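Local coordinates for cobalamin biosynthesis protein CobN (Mycobacterium tuberculosis, PDB 7C6O) that serves as the large, catalytic subunit of cobaltochelatase, the enzyme that inserts cobalt into the corrin ring during cobalamin biosynthesis, at residues A[1162-1166]-A[1205-1209]; A[1147-1151]-A[1196-1200]; A[772-778]-A[790-795]. All coordinates share one frame; numbering follows the deposited sequence.

Overall arrangement
Contact 3 (772-778 with 790-795) closes first along the chain; it sets the turn leading into helix 776-780 against helix 784-801, and its centre lies 51 Å from that of contact 1 and 48 Å from that of contact 2. The latter two lie together among the C-terminal helices, their centres 11 Å apart. Their segments alternate in sequence: helix 1136-1157, helix 1162-1174, helix 1187-1203 and the loop before helix 1211-1226. They also touch directly, since W1206 N probably donates to A1200 O and Y1165 packs on A1200. Contacts 1 and 2 therefore bind the same group of helices together, while contact 3 is a separate local contact.

Contact 1: A[1162-1166]-A[1205-1209]; sequences DWMYE and LWAQP
D1162, at the start of helix 1162-1174, grips the backbone of the loop 1205-1209 with both carboxylate oxygens, and Y1165, one turn on, lies against the indole of W1206. Along the D1162 side chain, CB sits 4.1 Å from W1206 CD1. CG follows in the plane of the indole, at its edge, with the carboxylate turned 71° from the ring. Past that branch point the two oxygens divide the work. OD1 accepts from A1207 N at 2.9 Å, a fairly straight bond on its syn side. OD2 takes the next amide, Q1208 N, at 2.8 Å, also syn but more bent and further out of the carboxylate plane. A chi1 of -82° sets CG beside D1162's own backbone N, anti to its carbonyl carbon, and so brings the carboxylate to the loop. Waters extend the grip: water 2 donates to OD2 and to Q1208 OE1, and water 1 lies between OD1 and L1205 O.

The indole of W1206 is held on both faces. Y1165 CB stands 3.5 Å from the centroid of the W1206 five-membered ring, over the face, a CH-pi contact. P1209 CB covers the opposite face. In return W1206 CB lies over the Y1165 ring; the two ring planes are only 10° apart but slid so far that they barely overlap. Y1165 OH goes instead to D1154 of helix 1136-1157. At the indole edge, NE1 donates to water 3 at 2.9 Å, which in turn donates to E1166 OE2 and Q1208 O. Two consecutive amides answering one carboxylate fix the direction of the loop, and their donated bonds, with the helix start close by, would probably help keep D1162 ionised.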
ATOM      1  N   ASP A1162     -13.663  21.884 -26.248  1.00 15.03           N
ATOM      2  CA  ASP A1162     -13.944  21.282 -27.548  1.00 15.67           C
ATOM      3  C   ASP A1162     -12.681  21.163 -28.394  1.00 14.82           C
ATOM      4  O   ASP A1162     -12.496  20.167 -29.102  1.00 13.18           O
ATOM      5  CB  ASP A1162     -15.010  22.089 -28.290  1.00 16.63           C
ATOM      6  CG  ASP A1162     -16.418  21.744 -27.846  1.00 17.01           C
ATOM      7  OD1 ASP A1162     -16.570  20.995 -26.857  1.00 15.92           O
ATOM      8  OD2 ASP A1162     -17.377  22.219 -28.492  1.00 17.32           O
ATOM      9  N   TRP A1163     -11.791  22.161 -28.325  1.00 17.22           N
ATOM     10  CA  TRP A1163     -10.569  22.099 -29.121  1.00 14.41           C
ATOM     11  C   TRP A1163      -9.679  20.940 -28.691  1.00 14.92           C
ATOM     12  O   TRP A1163      -8.905  20.416 -29.502  1.00 11.30           O
ATOM     13  CB  TRP A1163      -9.807  23.431 -29.045  1.00 11.17           C
ATOM     14  CG  TRP A1163      -9.082  23.697 -27.748  1.00 10.68           C
ATOM     15  CD1 TRP A1163      -9.539  24.420 -26.684  1.00 14.53           C
ATOM     16  CD2 TRP A1163      -7.758  23.266 -27.400  1.00 12.49           C
ATOM     17  NE1 TRP A1163      -8.587  24.456 -25.690  1.00 14.06           N
ATOM     18  CE2 TRP A1163      -7.485  23.755 -26.105  1.00 13.79           C
ATOM     19  CE3 TRP A1163      -6.780  22.507 -28.053  1.00 15.78           C
ATOM     20  CZ2 TRP A1163      -6.280  23.511 -25.454  1.00 13.68           C
ATOM     21  CZ3 TRP A1163      -5.586  22.264 -27.406  1.00 16.20           C
ATOM     22  CH2 TRP A1163      -5.347  22.761 -26.116  1.00 11.89           C
ATOM     23  N   MET A1164      -9.785  20.510 -27.434  1.00 11.71           N
ATOM     24  CA  MET A1164      -9.000  19.366 -26.985  1.00 13.13           C
ATOM     25  C   MET A1164      -9.579  18.053 -27.503  1.00 13.86           C
ATOM     26  O   MET A1164      -8.825  17.148 -27.872  1.00 11.21           O
ATOM     27  CB  MET A1164      -8.910  19.369 -25.460  1.00 13.26           C
ATOM     28  CG  MET A1164      -8.309  20.659 -24.931  1.00 12.79           C
ATOM     29  SD  MET A1164      -8.563  20.945 -23.177  1.00 14.87           S
ATOM     30  CE  MET A1164      -7.570  19.631 -22.472  1.00 13.74           C
ATOM     31  N   TYR A1165     -10.910  17.937 -27.547  1.00 15.58           N
ATOM     32  CA  TYR A1165     -11.527  16.769 -28.173  1.00 15.37           C
ATOM     33  C   TYR A1165     -11.172  16.685 -29.652  1.00 13.61           C
ATOM     34  O   TYR A1165     -10.941  15.592 -30.182  1.00 13.54           O
ATOM     35  CB  TYR A1165     -13.045  16.811 -28.001  1.00 13.64           C
ATOM     36  CG  TYR A1165     -13.555  16.268 -26.684  1.00 12.76           C
ATOM     37  CD1 TYR A1165     -13.466  14.914 -26.385  1.00 13.82           C
ATOM     38  CD2 TYR A1165     -14.155  17.106 -25.754  1.00 14.12           C
ATOM     39  CE1 TYR A1165     -13.943  14.415 -25.184  1.00 11.31           C
ATOM     40  CE2 TYR A1165     -14.638  16.616 -24.550  1.00 12.67           C
ATOM     41  CZ  TYR A1165     -14.529  15.272 -24.272  1.00 13.20           C
ATOM     42  OH  TYR A1165     -15.011  14.783 -23.075  1.00 14.31           O
ATOM     43  N   GLU A1166     -11.142  17.830 -30.339  1.00 13.55           N
ATOM     44  CA  GLU A1166     -10.757  17.839 -31.747  1.00 14.99           C
ATOM     45  C   GLU A1166      -9.340  17.314 -31.928  1.00 13.46           C
ATOM     46  O   GLU A1166      -9.085  16.467 -32.791  1.00 11.92           O
ATOM     47  CB  GLU A1166     -10.879  19.252 -32.321  1.00 14.60           C
ATOM     48  CG  GLU A1166     -12.302  19.774 -32.399  1.00 16.97           C
ATOM     49  CD  GLU A1166     -12.375  21.197 -32.933  1.00 19.79           C
ATOM     50  OE1 GLU A1166     -11.321  21.864 -33.029  1.00 16.26           O
ATOM     51  OE2 GLU A1166     -13.492  21.651 -33.252  1.00 19.02           O
ATOM     52  N   LEU A1205     -20.681  16.647 -23.671  1.00 18.53           N
ATOM     53  CA  LEU A1205     -19.396  17.012 -23.083  1.00 16.07           C
ATOM     54  C   LEU A1205     -18.468  17.589 -24.143  1.00 14.90           C
ATOM     55  O   LEU A1205     -17.700  18.520 -23.875  1.00 15.97           O
ATOM     56  CB  LEU A1205     -18.765  15.791 -22.416  1.00 11.92           C
ATOM     57  CG  LEU A1205     -19.559  15.210 -21.246  1.00 11.48           C
ATOM     58  CD1 LEU A1205     -19.036  13.827 -20.875  1.00 15.70           C
ATOM     59  CD2 LEU A1205     -19.492  16.149 -20.056  1.00 12.77           C
ATOM     60  N   TRP A1206     -18.515  17.021 -25.344  1.00 15.02           N
ATOM     61  CA  TRP A1206     -17.959  17.622 -26.554  1.00 16.10           C
ATOM     62  C   TRP A1206     -19.111  18.370 -27.209  1.00 15.95           C
ATOM     63  O   TRP A1206     -19.989  17.762 -27.829  1.00 15.69           O
ATOM     64  CB  TRP A1206     -17.380  16.537 -27.452  1.00 16.59           C
ATOM     65  CG  TRP A1206     -16.650  17.011 -28.660  1.00 16.22           C
ATOM     66  CD1 TRP A1206     -16.432  18.301 -29.045  1.00 15.62           C
ATOM     67  CD2 TRP A1206     -16.032  16.184 -29.650  1.00 14.32           C
ATOM     68  NE1 TRP A1206     -15.716  18.326 -30.219  1.00 16.15           N
ATOM     69  CE2 TRP A1206     -15.459  17.037 -30.610  1.00 15.82           C
ATOM     70  CE3 TRP A1206     -15.907  14.800 -29.815  1.00 14.76           C
ATOM     71  CZ2 TRP A1206     -14.771  16.555 -31.719  1.00 17.30           C
ATOM     72  CZ3 TRP A1206     -15.227  14.321 -30.919  1.00 15.74           C
ATOM     73  CH2 TRP A1206     -14.668  15.197 -31.857  1.00 15.00           C
ATOM     74  N   ALA A1207     -19.122  19.698 -27.063  1.00 15.06           N
ATOM     75  CA  ALA A1207     -20.346  20.462 -27.285  1.00 15.57           C
ATOM     76  C   ALA A1207     -20.670  20.633 -28.765  1.00 17.41           C
ATOM     77  O   ALA A1207     -21.824  20.464 -29.172  1.00 18.12           O
ATOM     78  CB  ALA A1207     -20.242  21.829 -26.605  1.00 17.89           C
ATOM     79  N   GLN A1208     -19.678  20.987 -29.580  1.00 18.57           N
ATOM     80  CA  GLN A1208     -19.897  21.339 -30.984  1.00 21.90           C
ATOM     81  C   GLN A1208     -18.905  20.614 -31.886  1.00 22.16           C
ATOM     82  O   GLN A1208     -18.038  21.240 -32.508  1.00 23.73           O
ATOM     83  CB  GLN A1208     -19.796  22.851 -31.181  1.00 26.23           C
ATOM     84  CG  GLN A1208     -20.911  23.635 -30.524  1.00 32.64           C
ATOM     85  CD  GLN A1208     -20.794  25.121 -30.783  1.00 40.04           C
ATOM     86  OE1 GLN A1208     -19.766  25.736 -30.495  1.00 43.57           O
ATOM     87  NE2 GLN A1208     -21.847  25.706 -31.342  1.00 42.31           N
ATOM     88  N   PRO A1209     -19.014  19.293 -31.997  1.00 20.70           N
ATOM     89  CA  PRO A1209     -18.144  18.568 -32.925  1.00 18.98           C
ATOM     90  C   PRO A1209     -18.545  18.825 -34.369  1.00 22.05           C
ATOM     91  O   PRO A1209     -19.721  19.021 -34.688  1.00 19.32           O
ATOM     92  CB  PRO A1209     -18.357  17.102 -32.539  1.00 20.14           C
ATOM     93  CG  PRO A1209     -19.739  17.070 -31.996  1.00 24.75           C
ATOM     94  CD  PRO A1209     -19.961  18.392 -31.312  1.00 22.58           C
TER
HETATM   95  O   HOH W   1     -15.937  20.558 -24.207  1.00 24.80           O
HETATM   96  O   HOH W   2     -16.949  24.499 -29.569  1.00 29.36           O
HETATM   97  O   HOH W   3     -15.517  20.871 -31.679  1.00 20.42           O

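Contact 2: A[1147-1151]-A[1196-1200]; sequences VDYLF and RLLEA
A salt-bridge network of D1148, R1196 and E1199 runs beside an apolar seam between helices 1136-1157 and 1187-1203; the axes of the segments 1147-1151 and 1196-1200 approach to 10.5 Å and run 20° from parallel. R1196 NE donates to D1148 OD1 at 2.7 Å in an almost linear bond. OD1 sits in the guanidinium plane, at its edge, yet the nitrogen approaches from above the carboxylate plane, the two flat groups being 78° apart. With CG anti to the backbone N, the bend at chi2 (72°) puts CD over one face of the F1151 ring, 3.8 Å from its centroid, as a CH-pi contact; the second bend, at chi3, turns NE toward D1148. NH1 then reaches E1199 OE2, one turn on in the same helix, at 3.0 Å; it also donates to I1011 O, and E1199 OE1 pairs with R1203.

At the edge of the F1151 ring, near its plane, lies A1200 CA, and A1200 CB is 3.9 Å from F1151 CD1. V1147 CG1 packs crosswise on L1197 CD2 at 4.2 Å. One arginine therefore serves both chemistries, in the shallow-angle, nearly parallel pairing of helices found in alpha-helical bundles.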
ATOM      1  N   VAL A1147      -7.801   8.450 -23.135  1.00 11.67           N
ATOM      2  CA  VAL A1147      -9.081   8.976 -23.607  1.00 12.72           C
ATOM      3  C   VAL A1147     -10.169   8.734 -22.568  1.00 13.20           C
ATOM      4  O   VAL A1147     -10.981   9.622 -22.278  1.00 12.72           O
ATOM      5  CB  VAL A1147      -9.450   8.361 -24.969  1.00 11.54           C
ATOM      6  CG1 VAL A1147     -10.834   8.816 -25.396  1.00 12.75           C
ATOM      7  CG2 VAL A1147      -8.415   8.741 -26.023  1.00 10.22           C
ATOM      8  N   ASP A1148     -10.195   7.534 -21.983  1.00 11.69           N
ATOM      9  CA  ASP A1148     -11.221   7.208 -20.996  1.00 13.13           C
ATOM     10  C   ASP A1148     -11.090   8.070 -19.746  1.00 12.30           C
ATOM     11  O   ASP A1148     -12.098   8.500 -19.174  1.00 14.68           O
ATOM     12  CB  ASP A1148     -11.140   5.726 -20.622  1.00 13.98           C
ATOM     13  CG  ASP A1148     -11.777   4.816 -21.660  1.00 20.78           C
ATOM     14  OD1 ASP A1148     -12.496   5.317 -22.549  1.00 19.46           O
ATOM     15  OD2 ASP A1148     -11.552   3.589 -21.582  1.00 24.23           O
ATOM     16  N   TYR A1149      -9.859   8.325 -19.299  1.00 10.32           N
ATOM     17  CA  TYR A1149      -9.672   9.052 -18.049  1.00 11.15           C
ATOM     18  C   TYR A1149      -9.896  10.545 -18.237  1.00 12.19           C
ATOM     19  O   TYR A1149     -10.426  11.210 -17.341  1.00 13.37           O
ATOM     20  CB  TYR A1149      -8.280   8.766 -17.479  1.00 10.87           C
ATOM     21  CG  TYR A1149      -8.018   7.287 -17.271  1.00 15.91           C
ATOM     22  CD1 TYR A1149      -9.071   6.395 -17.082  1.00 15.54           C
ATOM     23  CD2 TYR A1149      -6.724   6.779 -17.278  1.00 18.50           C
ATOM     24  CE1 TYR A1149      -8.842   5.043 -16.904  1.00 17.86           C
ATOM     25  CE2 TYR A1149      -6.486   5.424 -17.097  1.00 18.29           C
ATOM     26  CZ  TYR A1149      -7.549   4.564 -16.912  1.00 19.87           C
ATOM     27  OH  TYR A1149      -7.321   3.217 -16.733  1.00 22.40           O
ATOM     28  N   LEU A1150      -9.511  11.090 -19.394  1.00 12.95           N
ATOM     29  CA  LEU A1150      -9.911  12.452 -19.724  1.00 12.93           C
ATOM     30  C   LEU A1150     -11.428  12.572 -19.784  1.00 11.82           C
ATOM     31  O   LEU A1150     -12.001  13.543 -19.275  1.00 11.48           O
ATOM     32  CB  LEU A1150      -9.285  12.880 -21.052  1.00 13.95           C
ATOM     33  CG  LEU A1150      -7.786  13.176 -21.025  1.00 14.88           C
ATOM     34  CD1 LEU A1150      -7.288  13.505 -22.425  1.00 14.24           C
ATOM     35  CD2 LEU A1150      -7.479  14.318 -20.062  1.00 14.79           C
ATOM     36  N   PHE A1151     -12.094  11.589 -20.394  1.00 12.05           N
ATOM     37  CA  PHE A1151     -13.553  11.568 -20.411  1.00 12.69           C
ATOM     38  C   PHE A1151     -14.114  11.528 -18.994  1.00 12.24           C
ATOM     39  O   PHE A1151     -15.057  12.259 -18.668  1.00 13.02           O
ATOM     40  CB  PHE A1151     -14.046  10.366 -21.223  1.00 14.26           C
ATOM     41  CG  PHE A1151     -15.546  10.198 -21.227  1.00 15.58           C
ATOM     42  CD1 PHE A1151     -16.324  10.818 -22.192  1.00 15.16           C
ATOM     43  CD2 PHE A1151     -16.176   9.412 -20.271  1.00 16.36           C
ATOM     44  CE1 PHE A1151     -17.700  10.663 -22.203  1.00 16.18           C
ATOM     45  CE2 PHE A1151     -17.552   9.256 -20.275  1.00 16.52           C
ATOM     46  CZ  PHE A1151     -18.315   9.881 -21.244  1.00 16.79           C
ATOM     47  N   ARG A1196     -15.825   6.081 -27.248  1.00 13.70           N
ATOM     48  CA  ARG A1196     -15.840   7.026 -26.136  1.00 13.91           C
ATOM     49  C   ARG A1196     -15.938   8.466 -26.629  1.00 14.08           C
ATOM     50  O   ARG A1196     -16.643   9.284 -26.028  1.00 12.44           O
ATOM     51  CB  ARG A1196     -14.600   6.842 -25.262  1.00 14.25           C
ATOM     52  CG  ARG A1196     -14.667   7.612 -23.949  1.00 13.60           C
ATOM     53  CD  ARG A1196     -15.672   6.984 -22.998  1.00 16.55           C
ATOM     54  NE  ARG A1196     -15.133   5.780 -22.371  1.00 17.94           N
ATOM     55  CZ  ARG A1196     -15.833   4.961 -21.595  1.00 21.70           C
ATOM     56  NH1 ARG A1196     -17.116   5.207 -21.351  1.00 23.26           N
ATOM     57  NH2 ARG A1196     -15.253   3.896 -21.063  1.00 20.06           N
ATOM     58  N   LEU A1197     -15.238   8.796 -27.716  1.00 14.83           N
ATOM     59  CA  LEU A1197     -15.318  10.152 -28.249  1.00 15.10           C
ATOM     60  C   LEU A1197     -16.708  10.442 -28.800  1.00 13.89           C
ATOM     61  O   LEU A1197     -17.236  11.548 -28.627  1.00 16.39           O
ATOM     62  CB  LEU A1197     -14.245  10.358 -29.319  1.00 14.50           C
ATOM     63  CG  LEU A1197     -12.805  10.294 -28.797  1.00 14.11           C
ATOM     64  CD1 LEU A1197     -11.817  10.020 -29.920  1.00 17.55           C
ATOM     65  CD2 LEU A1197     -12.444  11.585 -28.068  1.00 14.19           C
ATOM     66  N   LEU A1198     -17.330   9.453 -29.447  1.00 15.42           N
ATOM     67  CA  LEU A1198     -18.717   9.610 -29.862  1.00 17.77           C
ATOM     68  C   LEU A1198     -19.653   9.721 -28.665  1.00 18.45           C
ATOM     69  O   LEU A1198     -20.670  10.418 -28.743  1.00 17.78           O
ATOM     70  CB  LEU A1198     -19.128   8.449 -30.767  1.00 18.29           C
ATOM     71  CG  LEU A1198     -18.570   8.521 -32.186  1.00 18.92           C
ATOM     72  CD1 LEU A1198     -18.673   7.171 -32.871  1.00 17.19           C
ATOM     73  CD2 LEU A1198     -19.310   9.583 -32.988  1.00 16.51           C
ATOM     74  N   GLU A1199     -19.328   9.056 -27.549  1.00 17.58           N
ATOM     75  CA  GLU A1199     -20.141   9.220 -26.346  1.00 17.53           C
ATOM     76  C   GLU A1199     -20.020  10.634 -25.788  1.00 16.26           C
ATOM     77  O   GLU A1199     -21.013  11.210 -25.327  1.00 16.96           O
ATOM     78  CB  GLU A1199     -19.748   8.193 -25.279  1.00 17.74           C
ATOM     79  CG  GLU A1199     -20.524   8.367 -23.971  1.00 15.85           C
ATOM     80  CD  GLU A1199     -20.075   7.423 -22.867  1.00 19.11           C
ATOM     81  OE1 GLU A1199     -20.670   7.481 -21.770  1.00 22.22           O
ATOM     82  OE2 GLU A1199     -19.134   6.630 -23.089  1.00 17.57           O
ATOM     83  N   ALA A1200     -18.815  11.210 -25.819  1.00 14.77           N
ATOM     84  CA  ALA A1200     -18.651  12.585 -25.356  1.00 16.63           C
ATOM     85  C   ALA A1200     -19.481  13.546 -26.197  1.00 17.44           C
ATOM     86  O   ALA A1200     -20.076  14.492 -25.668  1.00 14.58           O
ATOM     87  CB  ALA A1200     -17.175  12.980 -25.384  1.00 15.28           C
TER
HETATM   88  O   HOH W   4     -13.226   2.261 -23.206  1.00 36.12           O

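Contact 3: A[772-778]-A[790-795]; sequences WDPSAAD and LRFAAT
W772 meets A794 through its backbone: W772 O lies 3.2 Å from A794 CB, while the CB atoms of the two residues stand further apart. A left-handed backbone (phi 57°, psi 44°) turns the chain here, and water 5 donates to both W772 O and A794 O, joining the turn to the helix. The CB of D773 is directed away from helix 784-801, and its carboxylate caps the turn ahead. Its OD1 accepts from S775 N at 3.1 Å and from S775 OG, both reaching it from the same face of the carboxylate. The S775 N bond makes an Asx turn, and A776 N returns to D773 O to close a type I beta turn.

P774, second in that turn, brings CG to 3.9 Å from A794 CB, with its CB near T795 OG1. The T795 hydroxyl donates to R791 O, an oxygen that also takes T795 N from the opposite face. A777 then sets its CB 3.9 Å from L790 CB. At the end of the segment D778 OD2 forms a salt bridge with R791 NH1 at 3.2 Å, carboxylate and guanidinium planes 42° apart. Water 6, in the guanidinium plane at its edge, accepts from R791 NH1 and also from D778 N at 2.9 Å, linking the arginine to the backbone of D778 itself, in helix 776-780.

The whole turn thus lies along helix 784-801, with W772 reaching further in, onto V764 and L767 of helix 750-769, V717 of helix 710-722 and I798, while L790 packs on L763 and L767.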
ATOM      1  N   TRP A 772      30.773   5.310 -16.334  1.00 31.65           N
ATOM      2  CA  TRP A 772      30.333   5.735 -15.004  1.00 30.78           C
ATOM      3  C   TRP A 772      31.453   5.588 -13.973  1.00 32.53           C
ATOM      4  O   TRP A 772      31.240   5.108 -12.857  1.00 30.98           O
ATOM      5  CB  TRP A 772      29.079   4.973 -14.572  1.00 26.69           C
ATOM      6  CG  TRP A 772      27.956   5.090 -15.559  1.00 25.92           C
ATOM      7  CD1 TRP A 772      27.584   4.165 -16.492  1.00 25.57           C
ATOM      8  CD2 TRP A 772      27.066   6.201 -15.720  1.00 26.69           C
ATOM      9  NE1 TRP A 772      26.512   4.627 -17.217  1.00 25.16           N
ATOM     10  CE2 TRP A 772      26.177   5.876 -16.764  1.00 23.51           C
ATOM     11  CE3 TRP A 772      26.932   7.437 -15.080  1.00 27.51           C
ATOM     12  CZ2 TRP A 772      25.167   6.741 -17.181  1.00 23.76           C
ATOM     13  CZ3 TRP A 772      25.929   8.295 -15.495  1.00 25.23           C
ATOM     14  CH2 TRP A 772      25.060   7.942 -16.536  1.00 23.03           C
ATOM     15  N   ASP A 773      32.651   6.013 -14.352  1.00 35.24           N
ATOM     16  CA  ASP A 773      33.804   5.950 -13.463  1.00 31.58           C
ATOM     17  C   ASP A 773      33.676   7.012 -12.378  1.00 31.00           C
ATOM     18  O   ASP A 773      33.629   8.207 -12.700  1.00 32.87           O
ATOM     19  CB  ASP A 773      35.087   6.154 -14.267  1.00 34.57           C
ATOM     20  CG  ASP A 773      36.336   5.754 -13.498  1.00 39.55           C
ATOM     21  OD1 ASP A 773      36.335   5.832 -12.252  1.00 39.68           O
ATOM     22  OD2 ASP A 773      37.329   5.363 -14.150  1.00 41.73           O
ATOM     23  N   PRO A 774      33.620   6.636 -11.096  1.00 31.96           N
ATOM     24  CA  PRO A 774      33.473   7.653 -10.042  1.00 34.98           C
ATOM     25  C   PRO A 774      34.621   8.644  -9.990  1.00 40.43           C
ATOM     26  O   PRO A 774      34.398   9.819  -9.673  1.00 41.90           O
ATOM     27  CB  PRO A 774      33.399   6.817  -8.754  1.00 34.77           C
ATOM     28  CG  PRO A 774      33.023   5.442  -9.201  1.00 36.90           C
ATOM     29  CD  PRO A 774      33.646   5.269 -10.550  1.00 33.49           C
ATOM     30  N   SER A 775      35.846   8.206 -10.291  1.00 42.21           N
ATOM     31  CA  SER A 775      36.992   9.106 -10.252  1.00 45.94           C
ATOM     32  C   SER A 775      36.943  10.153 -11.355  1.00 46.00           C
ATOM     33  O   SER A 775      37.599  11.192 -11.237  1.00 48.22           O
ATOM     34  CB  SER A 775      38.293   8.310 -10.356  1.00 48.56           C
ATOM     35  OG  SER A 775      38.397   7.674 -11.619  1.00 51.20           O
ATOM     36  N   ALA A 776      36.183   9.905 -12.420  1.00 43.91           N
ATOM     37  CA  ALA A 776      36.083  10.866 -13.509  1.00 44.73           C
ATOM     38  C   ALA A 776      35.310  12.119 -13.125  1.00 46.86           C
ATOM     39  O   ALA A 776      35.346  13.097 -13.877  1.00 47.57           O
ATOM     40  CB  ALA A 776      35.430  10.210 -14.727  1.00 44.62           C
ATOM     41  N   ALA A 777      34.627  12.121 -11.977  1.00 47.06           N
ATOM     42  CA  ALA A 777      33.774  13.250 -11.617  1.00 46.65           C
ATOM     43  C   ALA A 777      34.589  14.526 -11.443  1.00 46.81           C
ATOM     44  O   ALA A 777      34.311  15.548 -12.082  1.00 44.96           O
ATOM     45  CB  ALA A 777      32.991  12.928 -10.342  1.00 45.39           C
ATOM     46  N   ASP A 778      35.606  14.486 -10.577  1.00 48.52           N
ATOM     47  CA  ASP A 778      36.431  15.669 -10.351  1.00 49.39           C
ATOM     48  C   ASP A 778      37.122  16.129 -11.627  1.00 46.70           C
ATOM     49  O   ASP A 778      37.364  17.328 -11.802  1.00 46.90           O
ATOM     50  CB  ASP A 778      37.466  15.391  -9.261  1.00 54.93           C
ATOM     51  CG  ASP A 778      36.915  15.603  -7.864  1.00 60.20           C
ATOM     52  OD1 ASP A 778      36.176  16.591  -7.657  1.00 61.58           O
ATOM     53  OD2 ASP A 778      37.219  14.782  -6.974  1.00 62.34           O
ATOM     54  N   LEU A 790      27.857  13.914  -9.431  1.00 24.70           N
ATOM     55  CA  LEU A 790      28.290  12.934 -10.422  1.00 27.73           C
ATOM     56  C   LEU A 790      28.884  11.702  -9.751  1.00 27.28           C
ATOM     57  O   LEU A 790      28.702  10.576 -10.230  1.00 27.11           O
ATOM     58  CB  LEU A 790      29.303  13.564 -11.378  1.00 28.74           C
ATOM     59  CG  LEU A 790      28.802  14.736 -12.225  1.00 29.10           C
ATOM     60  CD1 LEU A 790      29.915  15.270 -13.115  1.00 29.93           C
ATOM     61  CD2 LEU A 790      27.599  14.321 -13.056  1.00 28.73           C
ATOM     62  N   ARG A 791      29.602  11.897  -8.642  1.00 28.05           N
ATOM     63  CA  ARG A 791      30.150  10.765  -7.904  1.00 28.60           C
ATOM     64  C   ARG A 791      29.037   9.941  -7.271  1.00 26.65           C
ATOM     65  O   ARG A 791      29.104   8.707  -7.246  1.00 28.38           O
ATOM     66  CB  ARG A 791      31.135  11.267  -6.846  1.00 33.28           C
ATOM     67  CG  ARG A 791      32.176  10.252  -6.403  1.00 38.71           C
ATOM     68  CD  ARG A 791      33.451  10.945  -5.910  1.00 42.67           C
ATOM     69  NE  ARG A 791      33.165  12.169  -5.162  1.00 44.84           N
ATOM     70  CZ  ARG A 791      33.543  13.389  -5.539  1.00 45.54           C
ATOM     71  NH1 ARG A 791      34.244  13.556  -6.653  1.00 46.13           N
ATOM     72  NH2 ARG A 791      33.231  14.441  -4.794  1.00 43.05           N
ATOM     73  N   PHE A 792      28.001  10.613  -6.761  1.00 23.78           N
ATOM     74  CA  PHE A 792      26.834   9.908  -6.239  1.00 23.23           C
ATOM     75  C   PHE A 792      26.153   9.092  -7.329  1.00 22.14           C
ATOM     76  O   PHE A 792      25.718   7.960  -7.087  1.00 26.17           O
ATOM     77  CB  PHE A 792      25.858  10.913  -5.626  1.00 23.52           C
ATOM     78  CG  PHE A 792      24.568  10.304  -5.150  1.00 25.53           C
ATOM     79  CD1 PHE A 792      24.521   9.571  -3.976  1.00 24.75           C
ATOM     80  CD2 PHE A 792      23.396  10.482  -5.870  1.00 25.81           C
ATOM     81  CE1 PHE A 792      23.332   9.017  -3.534  1.00 24.73           C
ATOM     82  CE2 PHE A 792      22.205   9.931  -5.434  1.00 22.33           C
ATOM     83  CZ  PHE A 792      22.173   9.198  -4.263  1.00 22.83           C
ATOM     84  N   ALA A 793      26.060   9.646  -8.539  1.00 22.65           N
ATOM     85  CA  ALA A 793      25.471   8.904  -9.649  1.00 24.23           C
ATOM     86  C   ALA A 793      26.269   7.644  -9.955  1.00 26.16           C
ATOM     87  O   ALA A 793      25.693   6.575 -10.188  1.00 26.75           O
ATOM     88  CB  ALA A 793      25.384   9.795 -10.887  1.00 26.06           C
ATOM     89  N   ALA A 794      27.599   7.747  -9.951  1.00 25.29           N
ATOM     90  CA  ALA A 794      28.424   6.599 -10.303  1.00 27.75           C
ATOM     91  C   ALA A 794      28.487   5.579  -9.174  1.00 25.75           C
ATOM     92  O   ALA A 794      28.559   4.373  -9.435  1.00 28.92           O
ATOM     93  CB  ALA A 794      29.832   7.060 -10.684  1.00 26.98           C
ATOM     94  N   THR A 795      28.447   6.033  -7.922  1.00 25.82           N
ATOM     95  CA  THR A 795      28.589   5.146  -6.775  1.00 27.08           C
ATOM     96  C   THR A 795      27.277   4.481  -6.372  1.00 25.14           C
ATOM     97  O   THR A 795      27.272   3.298  -6.014  1.00 25.15           O
ATOM     98  CB  THR A 795      29.161   5.922  -5.584  1.00 29.05           C
ATOM     99  OG1 THR A 795      30.431   6.482  -5.942  1.00 34.54           O
ATOM    100  CG2 THR A 795      29.343   5.006  -4.390  1.00 31.22           C
TER
HETATM  101  O   HOH W   5      29.724   3.301 -11.575  1.00 34.71           O
HETATM  102  O   HOH W   6      35.879  12.276  -8.665  1.00 43.38           O